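Local coordinates for protein transcriptional regulator I2 (Pseudomonas fluorescens A506, PDB 4MO7) that acts as a Crohn's disease-associated superantigen and, with its TetR-family fold, probably also binds DNA as a transcriptional regulator, at residues 40-45 and 74-79; 79-84 and 130-135; 50-55 and 64-69. All coordinates share one frame; numbering follows the deposited sequence.

How the contacts relate
All three contacts lie on the same side of the chain's centre; contacts 1 and 3 hold the TetR-type DNA-binding region together, and contact 2 joins its long helix to the C-terminal part. Contacts 1 and 2 share Ala79 on helix 73-97, and their centres are 7 Å apart; Leu135 of contact 2 packs on the turn of this helix holding Asp74 and Arg78. Contact 3, nested within the loop that contact 1 closes, lies 11 Å from it between centres and meets it at several points, among them Leu55 CD2 to Ile76 CD1 at 3.6 Å. Contacts 2 and 3 do not touch, with centres about 17 Å apart. A magnesium ion sits on His40 of contact 1, about 11 Å from the side chain of Leu55.

Contact 1: residues 40-45 and 74-79; sequences HLFRNK and DEILRA. With MG (magnesium ion), chain B.
His40 NE2 binds a magnesium ion at 2.2 Å, and the ion lies evenly between the two neighbouring ring carbons, His40 CD2 and CE1 each being 3.2 Å from the metal. The backbone N of Asn44, a turn further on, donates to His40 O at 2.7 Å, so the metal ligand is part of the regular helix that also carries Phe42 to the facing segment. Phe42 is the centre of the contact. Its CG stands anti to the carbonyl carbon (chi1 -69°), which sends the ring across to helix 73-97. The ring atoms CD2 and CE2 do the touching: Phe42 CE2 lies 4.0 Å from Ile76 CG2, and Phe42 CD2 is 4.0 Å from Leu77 CD1. The Ile76 and Phe42 side chains cross at about a right angle, with CG2 of Ile76 touching, while Leu77 approaches on a slant. This is the packing of the first helix of a TetR-type DNA-binding region on the long helix that follows the helix-turn-helix. With 124 Å² buried in all, the direct meeting is small, and other parts of the core complete it: Val127 of helix 122-130 touches both Phe42 and Leu77, and Phe47 packs edge-to-face with Phe42. Ile76 has further apolar neighbours in Ala38, on the same helix as Phe42, and in Leu55 of helix 52-59.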
loop_
_atom_site.group_PDB
_atom_site.type_symbol
_atom_site.label_atom_id
_atom_site.label_comp_id
_atom_site.label_asym_id
_atom_site.label_seq_id
_atom_site.Cartn_x
_atom_site.Cartn_y
_atom_site.Cartn_z
ATOM N N HIS A 40 -9.723 3.939 -23.621
ATOM C CA HIS A 40 -8.415 4.411 -24.081
ATOM C C HIS A 40 -8.206 5.899 -23.964
ATOM O O HIS A 40 -7.118 6.325 -23.498
ATOM C CB HIS A 40 -8.200 3.998 -25.524
ATOM C CG HIS A 40 -7.972 2.550 -25.651
ATOM N ND1 HIS A 40 -6.738 1.966 -25.423
ATOM C CD2 HIS A 40 -8.825 1.548 -25.932
ATOM C CE1 HIS A 40 -6.848 0.663 -25.557
ATOM N NE2 HIS A 40 -8.100 0.388 -25.867
ATOM N N LEU A 41 -9.191 6.674 -24.432
ATOM C CA LEU A 41 -9.086 8.140 -24.391
ATOM C C LEU A 41 -8.887 8.581 -22.941
ATOM O O LEU A 41 -7.963 9.340 -22.630
ATOM C CB LEU A 41 -10.307 8.806 -25.001
ATOM C CG LEU A 41 -10.235 9.102 -26.510
ATOM C CD1 LEU A 41 -9.950 7.809 -27.249
ATOM C CD2 LEU A 41 -11.562 9.661 -26.963
ATOM N N PHE A 42 -9.678 8.026 -22.034
ATOM C CA PHE A 42 -9.528 8.420 -20.641
ATOM C C PHE A 42 -8.149 8.073 -20.112
ATOM O O PHE A 42 -7.570 8.851 -19.365
ATOM C CB PHE A 42 -10.599 7.734 -19.775
ATOM C CG PHE A 42 -11.993 8.210 -20.020
ATOM C CD1 PHE A 42 -12.255 9.396 -20.725
ATOM C CD2 PHE A 42 -13.067 7.447 -19.567
ATOM C CE1 PHE A 42 -13.536 9.816 -20.931
ATOM C CE2 PHE A 42 -14.390 7.866 -19.767
ATOM C CZ PHE A 42 -14.626 9.055 -20.469
ATOM N N ARG A 43 -7.636 6.896 -20.470
ATOM C CA ARG A 43 -6.333 6.434 -19.999
ATOM C C ARG A 43 -5.261 7.316 -20.618
ATOM O O ARG A 43 -4.336 7.756 -19.918
ATOM C CB ARG A 43 -6.097 4.987 -20.442
ATOM C CG ARG A 43 -4.647 4.505 -20.205
ATOM C CD ARG A 43 -4.247 4.673 -18.737
ATOM N NE ARG A 43 -2.857 4.256 -18.484
ATOM C CZ ARG A 43 -2.058 4.798 -17.563
ATOM N NH1 ARG A 43 -2.491 5.792 -16.791
ATOM N NH2 ARG A 43 -0.821 4.343 -17.412
ATOM N N ASN A 44 -5.365 7.585 -21.919
ATOM C CA ASN A 44 -4.306 8.372 -22.572
ATOM C C ASN A 44 -4.280 9.816 -22.145
ATOM O O ASN A 44 -3.195 10.396 -22.010
ATOM C CB ASN A 44 -4.421 8.334 -24.123
ATOM C CG ASN A 44 -4.488 6.913 -24.692
ATOM O OD1 ASN A 44 -3.955 5.966 -24.124
ATOM N ND2 ASN A 44 -5.198 6.761 -25.821
ATOM N N LYS A 45 -5.448 10.433 -22.024
ATOM C CA LYS A 45 -5.471 11.879 -21.880
ATOM C C LYS A 45 -5.930 12.323 -20.507
ATOM O O LYS A 45 -5.781 13.486 -20.158
ATOM C CB LYS A 45 -6.391 12.494 -22.898
ATOM C CG LYS A 45 -6.121 11.986 -24.328
ATOM C CD LYS A 45 -7.239 12.434 -25.195
ATOM C CE LYS A 45 -7.088 13.933 -25.471
ATOM N NZ LYS A 45 -8.361 14.480 -25.960
ATOM N N ASP A 74 -19.897 11.432 -16.840
ATOM C CA ASP A 74 -19.671 10.721 -15.566
ATOM C C ASP A 74 -20.148 9.298 -15.657
ATOM O O ASP A 74 -19.545 8.373 -15.121
ATOM C CB ASP A 74 -20.500 11.359 -14.455
ATOM C CG ASP A 74 -20.289 10.686 -13.134
ATOM O OD1 ASP A 74 -19.176 10.854 -12.623
ATOM O OD2 ASP A 74 -21.239 10.049 -12.579
ATOM N N GLU A 75 -21.289 9.098 -16.316
ATOM C CA GLU A 75 -21.783 7.725 -16.461
ATOM C C GLU A 75 -20.921 6.856 -17.405
ATOM O O GLU A 75 -20.851 5.648 -17.196
ATOM C CB GLU A 75 -23.250 7.662 -16.887
ATOM C CG GLU A 75 -23.854 6.273 -16.793
ATOM C CD GLU A 75 -25.344 6.271 -17.035
ATOM O OE1 GLU A 75 -26.093 5.954 -16.096
ATOM O OE2 GLU A 75 -25.757 6.587 -18.166
ATOM N N ILE A 76 -20.307 7.437 -18.434
ATOM C CA ILE A 76 -19.362 6.695 -19.274
ATOM C C ILE A 76 -18.205 6.206 -18.402
ATOM O O ILE A 76 -17.774 5.049 -18.539
ATOM C CB ILE A 76 -18.786 7.545 -20.409
ATOM C CG1 ILE A 76 -19.939 8.025 -21.300
ATOM C CG2 ILE A 76 -17.862 6.711 -21.293
ATOM C CD1 ILE A 76 -19.503 8.984 -22.378
ATOM N N LEU A 77 -17.724 7.061 -17.488
ATOM C CA LEU A 77 -16.581 6.699 -16.624
ATOM C C LEU A 77 -16.978 5.581 -15.699
ATOM O O LEU A 77 -16.235 4.594 -15.554
ATOM C CB LEU A 77 -16.084 7.896 -15.813
ATOM C CG LEU A 77 -14.879 7.702 -14.876
ATOM C CD1 LEU A 77 -13.654 7.278 -15.622
ATOM C CD2 LEU A 77 -14.655 9.014 -14.049
ATOM N N ARG A 78 -18.158 5.698 -15.088
ATOM C CA ARG A 78 -18.710 4.610 -14.263
ATOM C C ARG A 78 -18.732 3.297 -15.032
ATOM O O ARG A 78 -18.337 2.258 -14.501
ATOM C CB ARG A 78 -20.152 4.946 -13.862
ATOM C CG ARG A 78 -20.827 3.802 -13.080
ATOM C CD ARG A 78 -22.323 4.096 -13.016
ATOM N NE ARG A 78 -23.061 2.848 -12.930
ATOM C CZ ARG A 78 -24.384 2.762 -12.995
ATOM N NH1 ARG A 78 -25.100 3.871 -13.141
ATOM N NH2 ARG A 78 -24.987 1.574 -12.909
ATOM N N ALA A 79 -19.193 3.325 -16.285
ATOM C CA ALA A 79 -19.353 2.072 -17.044
ATOM C C ALA A 79 -18.003 1.507 -17.425
ATOM O O ALA A 79 -17.848 0.283 -17.432
ATOM C CB ALA A 79 -20.202 2.297 -18.310
HETATM MG MG MG B . -8.978 -1.574 -26.520
#

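Contact 2: residues 79-84 and 130-135; sequences AVMEET and YEWRSL
A Met-aromatic contact joins helix 73-97 to the short connection that follows helix 122-130, with Met81 as the sole residue of 79-84 to touch the other segment. Its SD lies 5.0 Å from the centre of the six-membered ring of Trp132, 69° off the ring normal, and therefore neither over a face nor squarely at an edge. Trp132 CE3 is the nearest ring atom, 3.9 Å from Met81 SD. On another flank Met81 SD meets Leu135 CD2 at 3.7 Å, these two side chains reaching toward each other tip to tip. The methionine chain is stretched out beyond CG (chi2 -168°, chi3 -172°), which carries the methyl past the sulfur contacts to the backbone: Met81 CE comes within 3.7 Å of Glu131 O.

Glu131 O also accepts from Ser134 N at 2.8 Å, a bond of the 3-10 turn 132-134 on which Trp132 is mounted. The turn has a second, side-chain tie, for Ser134 OG donates to Glu131 OE1 at 3.1 Å, nearly in line with the C-O bond. The other carboxylate oxygen, Glu131 OE2, accepts from the backbone N of Phe47, so the Glu131 carboxylate spans from Ser134 to Phe47. Trp132 in turn packs on Gln140 and Val143 of helix 137-163. The long helix 73-97 leads out of the DNA-binding region and packs, through Met81, on the connection between helices 122-130 and 137-163 of the C-terminal part, as in the TetR-family fold.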
loop_
_atom_site.group_PDB
_atom_site.type_symbol
_atom_site.label_atom_id
_atom_site.label_comp_id
_atom_site.label_asym_id
_atom_site.label_seq_id
_atom_site.Cartn_x
_atom_site.Cartn_y
_atom_site.Cartn_z
ATOM N N ALA A 79 -19.193 3.325 -16.285
ATOM C CA ALA A 79 -19.353 2.072 -17.044
ATOM C C ALA A 79 -18.003 1.507 -17.425
ATOM O O ALA A 79 -17.848 0.283 -17.432
ATOM C CB ALA A 79 -20.202 2.297 -18.310
ATOM N N VAL A 80 -17.026 2.345 -17.732
ATOM C CA VAL A 80 -15.652 1.832 -18.015
ATOM C C VAL A 80 -15.169 1.089 -16.783
ATOM O O VAL A 80 -14.627 -0.024 -16.862
ATOM C CB VAL A 80 -14.707 2.988 -18.342
ATOM C CG1 VAL A 80 -13.241 2.589 -18.324
ATOM C CG2 VAL A 80 -15.101 3.574 -19.709
ATOM N N MET A 81 -15.373 1.679 -15.614
ATOM C CA MET A 81 -14.882 1.034 -14.402
ATOM C C MET A 81 -15.685 -0.224 -14.081
ATOM O O MET A 81 -15.126 -1.242 -13.653
ATOM C CB MET A 81 -14.912 2.015 -13.248
ATOM C CG MET A 81 -13.990 3.225 -13.473
ATOM S SD MET A 81 -13.889 4.071 -11.878
ATOM C CE MET A 81 -13.007 5.554 -12.306
ATOM N N GLU A 82 -16.991 -0.177 -14.282
ATOM C CA GLU A 82 -17.805 -1.370 -14.038
ATOM C C GLU A 82 -17.389 -2.513 -14.958
ATOM O O GLU A 82 -17.270 -3.678 -14.536
ATOM C CB GLU A 82 -19.289 -1.053 -14.230
ATOM C CG GLU A 82 -19.919 -0.248 -13.091
ATOM C CD GLU A 82 -21.408 -0.016 -13.370
ATOM O OE1 GLU A 82 -22.154 0.302 -12.437
ATOM O OE2 GLU A 82 -21.827 -0.149 -14.538
ATOM N N GLU A 83 -17.189 -2.196 -16.234
ATOM C CA GLU A 83 -16.762 -3.240 -17.187
ATOM C C GLU A 83 -15.486 -3.914 -16.756
ATOM O O GLU A 83 -15.360 -5.135 -16.889
ATOM C CB GLU A 83 -16.459 -2.649 -18.572
ATOM C CG GLU A 83 -17.649 -2.381 -19.429
ATOM C CD GLU A 83 -18.496 -3.613 -19.604
ATOM O OE1 GLU A 83 -18.040 -4.569 -20.281
ATOM O OE2 GLU A 83 -19.610 -3.626 -19.039
ATOM N N THR A 84 -14.517 -3.137 -16.283
ATOM C CA THR A 84 -13.237 -3.719 -15.859
ATOM C C THR A 84 -13.400 -4.652 -14.698
ATOM O O THR A 84 -12.762 -5.719 -14.655
ATOM C CB THR A 84 -12.220 -2.639 -15.419
ATOM O OG1 THR A 84 -12.160 -1.631 -16.424
ATOM C CG2 THR A 84 -10.816 -3.256 -15.220
ATOM N N TYR A 130 -6.611 5.678 -11.440
ATOM C CA TYR A 130 -6.287 7.098 -11.456
ATOM C C TYR A 130 -7.411 8.077 -11.614
ATOM O O TYR A 130 -7.209 9.255 -11.285
ATOM C CB TYR A 130 -5.191 7.396 -12.491
ATOM C CG TYR A 130 -3.905 6.718 -12.121
ATOM C CD1 TYR A 130 -3.244 7.042 -10.943
ATOM C CD2 TYR A 130 -3.365 5.723 -12.928
ATOM C CE1 TYR A 130 -2.071 6.406 -10.587
ATOM C CE2 TYR A 130 -2.182 5.091 -12.581
ATOM C CZ TYR A 130 -1.546 5.431 -11.411
ATOM O OH TYR A 130 -0.375 4.793 -11.075
ATOM N N GLU A 131 -8.580 7.617 -12.093
ATOM C CA GLU A 131 -9.689 8.542 -12.334
ATOM C C GLU A 131 -10.796 8.364 -11.312
ATOM O O GLU A 131 -11.881 8.955 -11.424
ATOM C CB GLU A 131 -10.264 8.392 -13.747
ATOM C CG GLU A 131 -9.293 8.686 -14.878
ATOM C CD GLU A 131 -8.885 10.145 -14.929
ATOM O OE1 GLU A 131 -9.460 11.002 -14.197
ATOM O OE2 GLU A 131 -7.962 10.446 -15.684
ATOM N N TRP A 132 -10.484 7.614 -10.271
ATOM C CA TRP A 132 -11.445 7.345 -9.215
ATOM C C TRP A 132 -12.103 8.629 -8.678
ATOM O O TRP A 132 -13.341 8.714 -8.525
ATOM C CB TRP A 132 -10.737 6.572 -8.090
ATOM C CG TRP A 132 -11.698 6.180 -7.021
ATOM C CD1 TRP A 132 -11.819 6.729 -5.776
ATOM C CD2 TRP A 132 -12.707 5.177 -7.122
ATOM N NE1 TRP A 132 -12.835 6.114 -5.095
ATOM C CE2 TRP A 132 -13.421 5.179 -5.912
ATOM C CE3 TRP A 132 -13.067 4.276 -8.121
ATOM C CZ2 TRP A 132 -14.460 4.283 -5.648
ATOM C CZ3 TRP A 132 -14.139 3.410 -7.876
ATOM C CH2 TRP A 132 -14.815 3.425 -6.641
ATOM N N ARG A 133 -11.280 9.647 -8.447
ATOM C CA ARG A 133 -11.771 10.879 -7.852
ATOM C C ARG A 133 -12.605 11.699 -8.834
ATOM O O ARG A 133 -13.296 12.616 -8.412
ATOM C CB ARG A 133 -10.597 11.707 -7.292
ATOM C CG ARG A 133 -9.940 11.112 -6.028
ATOM C CD ARG A 133 -8.801 11.996 -5.509
ATOM N NE ARG A 133 -9.251 13.335 -5.121
ATOM C CZ ARG A 133 -8.446 14.383 -4.949
ATOM N NH1 ARG A 133 -7.135 14.268 -5.136
ATOM N NH2 ARG A 133 -8.954 15.555 -4.595
ATOM N N SER A 134 -12.545 11.381 -10.135
ATOM C CA SER A 134 -13.438 12.039 -11.117
ATOM C C SER A 134 -14.887 11.522 -11.139
ATOM O O SER A 134 -15.774 12.136 -11.726
ATOM C CB SER A 134 -12.823 11.929 -12.530
ATOM O OG SER A 134 -11.578 12.593 -12.624
ATOM N N LEU A 135 -15.140 10.383 -10.494
ATOM C CA LEU A 135 -16.430 9.724 -10.573
ATOM C C LEU A 135 -17.352 10.244 -9.500
ATOM O O LEU A 135 -16.907 10.503 -8.364
ATOM C CB LEU A 135 -16.224 8.201 -10.392
ATOM C CG LEU A 135 -17.334 7.243 -10.809
ATOM C CD1 LEU A 135 -17.758 7.473 -12.254
ATOM C CD2 LEU A 135 -16.875 5.853 -10.671
#

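Contact 3: residues 50-55 and 64-69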
loop_
_atom_site.group_PDB
_atom_site.type_symbol
_atom_site.label_atom_id
_atom_site.label_comp_id
_atom_site.label_asym_id
_atom_site.label_seq_id
_atom_site.Cartn_x
_atom_site.Cartn_y
_atom_site.Cartn_z
ATOM N N THR A 50 -10.436 14.664 -21.598
ATOM C CA THR A 50 -11.184 14.038 -22.681
ATOM C C THR A 50 -12.524 14.723 -22.877
ATOM O O THR A 50 -13.454 14.588 -22.075
ATOM C CB THR A 50 -11.386 12.511 -22.458
ATOM O OG1 THR A 50 -10.108 11.894 -22.347
ATOM C CG2 THR A 50 -12.134 11.929 -23.633
ATOM N N THR A 51 -12.668 15.474 -23.960
ATOM C CA THR A 51 -13.941 16.125 -24.188
ATOM C C THR A 51 -14.960 15.218 -24.842
ATOM O O THR A 51 -14.650 14.138 -25.386
ATOM C CB THR A 51 -13.798 17.408 -25.036
ATOM O OG1 THR A 51 -13.611 17.025 -26.411
ATOM C CG2 THR A 51 -12.606 18.249 -24.574
ATOM N N VAL A 52 -16.204 15.652 -24.779
ATOM C CA VAL A 52 -17.288 14.975 -25.442
ATOM C C VAL A 52 -17.013 15.009 -26.952
ATOM O O VAL A 52 -17.384 14.087 -27.690
ATOM C CB VAL A 52 -18.626 15.646 -25.086
ATOM C CG1 VAL A 52 -19.726 15.233 -26.042
ATOM C CG2 VAL A 52 -19.011 15.272 -23.652
ATOM N N ARG A 53 -16.299 16.043 -27.394
ATOM C CA ARG A 53 -15.958 16.141 -28.808
ATOM C C ARG A 53 -14.964 15.031 -29.171
ATOM O O ARG A 53 -15.205 14.264 -30.119
ATOM C CB ARG A 53 -15.398 17.524 -29.148
ATOM C CG ARG A 53 -14.961 17.639 -30.601
ATOM C CD ARG A 53 -14.828 19.086 -31.043
ATOM N NE ARG A 53 -14.553 19.192 -32.473
ATOM C CZ ARG A 53 -15.486 19.385 -33.400
ATOM N NH1 ARG A 53 -16.763 19.496 -33.050
ATOM N NH2 ARG A 53 -15.145 19.473 -34.679
ATOM N N ASP A 54 -13.878 14.941 -28.392
ATOM C CA ASP A 54 -12.893 13.858 -28.499
ATOM C C ASP A 54 -13.519 12.457 -28.608
ATOM O O ASP A 54 -13.142 11.685 -29.489
ATOM C CB ASP A 54 -11.918 13.921 -27.314
ATOM C CG ASP A 54 -11.038 15.145 -27.351
ATOM O OD1 ASP A 54 -10.883 15.717 -28.451
ATOM O OD2 ASP A 54 -10.477 15.519 -26.292
ATOM N N LEU A 55 -14.467 12.114 -27.737
ATOM C CA LEU A 55 -15.044 10.774 -27.782
ATOM C C LEU A 55 -15.858 10.567 -29.051
ATOM O O LEU A 55 -15.865 9.481 -29.618
ATOM C CB LEU A 55 -15.897 10.484 -26.537
ATOM C CG LEU A 55 -16.354 9.046 -26.306
ATOM C CD1 LEU A 55 -15.219 8.069 -26.550
ATOM C CD2 LEU A 55 -16.869 8.913 -24.892
ATOM N N GLY A 64 -23.337 15.075 -29.776
ATOM C CA GLY A 64 -24.659 15.013 -29.157
ATOM C C GLY A 64 -25.256 13.613 -29.117
ATOM O O GLY A 64 -26.169 13.317 -28.344
ATOM N N SER A 65 -24.740 12.732 -29.948
ATOM C CA SER A 65 -25.245 11.351 -29.992
ATOM C C SER A 65 -24.633 10.500 -28.870
ATOM O O SER A 65 -25.080 9.371 -28.571
ATOM C CB SER A 65 -24.887 10.735 -31.334
ATOM O OG SER A 65 -23.484 10.734 -31.456
ATOM N N ILE A 66 -23.591 11.020 -28.236
ATOM C CA ILE A 66 -22.966 10.205 -27.180
ATOM C C ILE A 66 -24.042 9.951 -26.148
ATOM O O ILE A 66 -24.233 8.830 -25.639
ATOM C CB ILE A 66 -21.766 10.926 -26.569
ATOM C CG1 ILE A 66 -20.563 10.799 -27.503
ATOM C CG2 ILE A 66 -21.449 10.320 -25.205
ATOM C CD1 ILE A 66 -19.629 11.979 -27.374
ATOM N N PHE A 67 -24.841 10.993 -25.930
ATOM C CA PHE A 67 -25.749 11.014 -24.803
ATOM C C PHE A 67 -27.077 10.416 -25.114
ATOM O O PHE A 67 -28.068 10.712 -24.461
ATOM C CB PHE A 67 -25.868 12.431 -24.308
ATOM C CG PHE A 67 -24.549 12.974 -23.879
ATOM C CD1 PHE A 67 -23.954 12.501 -22.723
ATOM C CD2 PHE A 67 -23.854 13.837 -24.684
ATOM C CE1 PHE A 67 -22.723 12.951 -22.344
ATOM C CE2 PHE A 67 -22.623 14.313 -24.304
ATOM C CZ PHE A 67 -22.056 13.862 -23.128
ATOM N N HIS A 68 -27.078 9.562 -26.124
ATOM C CA HIS A 68 -28.183 8.638 -26.311
ATOM C C HIS A 68 -27.961 7.324 -25.552
ATOM O O HIS A 68 -28.916 6.586 -25.280
ATOM C CB HIS A 68 -28.398 8.360 -27.797
ATOM C CG HIS A 68 -29.203 7.129 -28.057
ATOM N ND1 HIS A 68 -28.623 5.895 -28.247
ATOM C CD2 HIS A 68 -30.542 6.932 -28.108
ATOM C CE1 HIS A 68 -29.569 4.992 -28.427
ATOM N NE2 HIS A 68 -30.741 5.594 -28.355
ATOM N N HIS A 69 -26.710 7.021 -25.200
ATOM C CA HIS A 69 -26.372 5.749 -24.536
ATOM C C HIS A 69 -26.041 5.814 -23.034
ATOM O O HIS A 69 -26.232 4.839 -22.283
ATOM C CB HIS A 69 -25.168 5.131 -25.244
ATOM C CG HIS A 69 -25.557 4.141 -26.281
ATOM N ND1 HIS A 69 -26.016 2.882 -25.957
ATOM C CD2 HIS A 69 -25.632 4.241 -27.626
ATOM C CE1 HIS A 69 -26.330 2.236 -27.060
ATOM N NE2 HIS A 69 -26.103 3.035 -28.088
#
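Apolar side-chain packing makes up most of the contact between Val52, Leu55, Ile66 and Phe67. Val52 is the meeting point. Its CG1 lies between two partners, 3.5 Å from both Ile66 CD1 and Phe67 CE2, while Val52 CG2 comes up to the edge of the Phe67 ring, near its plane, with Phe67 CZ at 3.4 Å. The placing follows from chi1 of 164°, which sets CG1 anti to the backbone N and CG2 anti to the carbonyl carbon, so that both branches can face the other segment. Ile66 sends its CD1 further, to 4.1 Å from Leu55 CB, and its other branch, CG2, lies over the centre of one face of the Phe67 ring. The aromatic group is thus held by its neighbour in sequence on a face and by Val52 at the rim.

One contact is notably tight: Ile66 CD1 is 3.1 Å from Val52 O, methyl against backbone carbonyl.

The polar bonds of note lie within segment 50-55, where Thr51 is the N-cap of helix 52-59. Thr51 OG1 accepts the N-H of Asp54 at 2.9 Å and nearly straight (175°), and the return bond from Thr51 N to Asp54 OD2, 3.2 Å long, completes a capping box, although that oxygen is less surely placed. Both segments belong to the TetR-type helix-turn-helix, and beyond them Ile76 of helix 73-97 backs Leu55 and Ile66. With the side chains that meet all apolar and no directional bond between the segments, the fit of Val52 against Ile66 and Phe67 sets how the segment 64-69 sits against the capped helix.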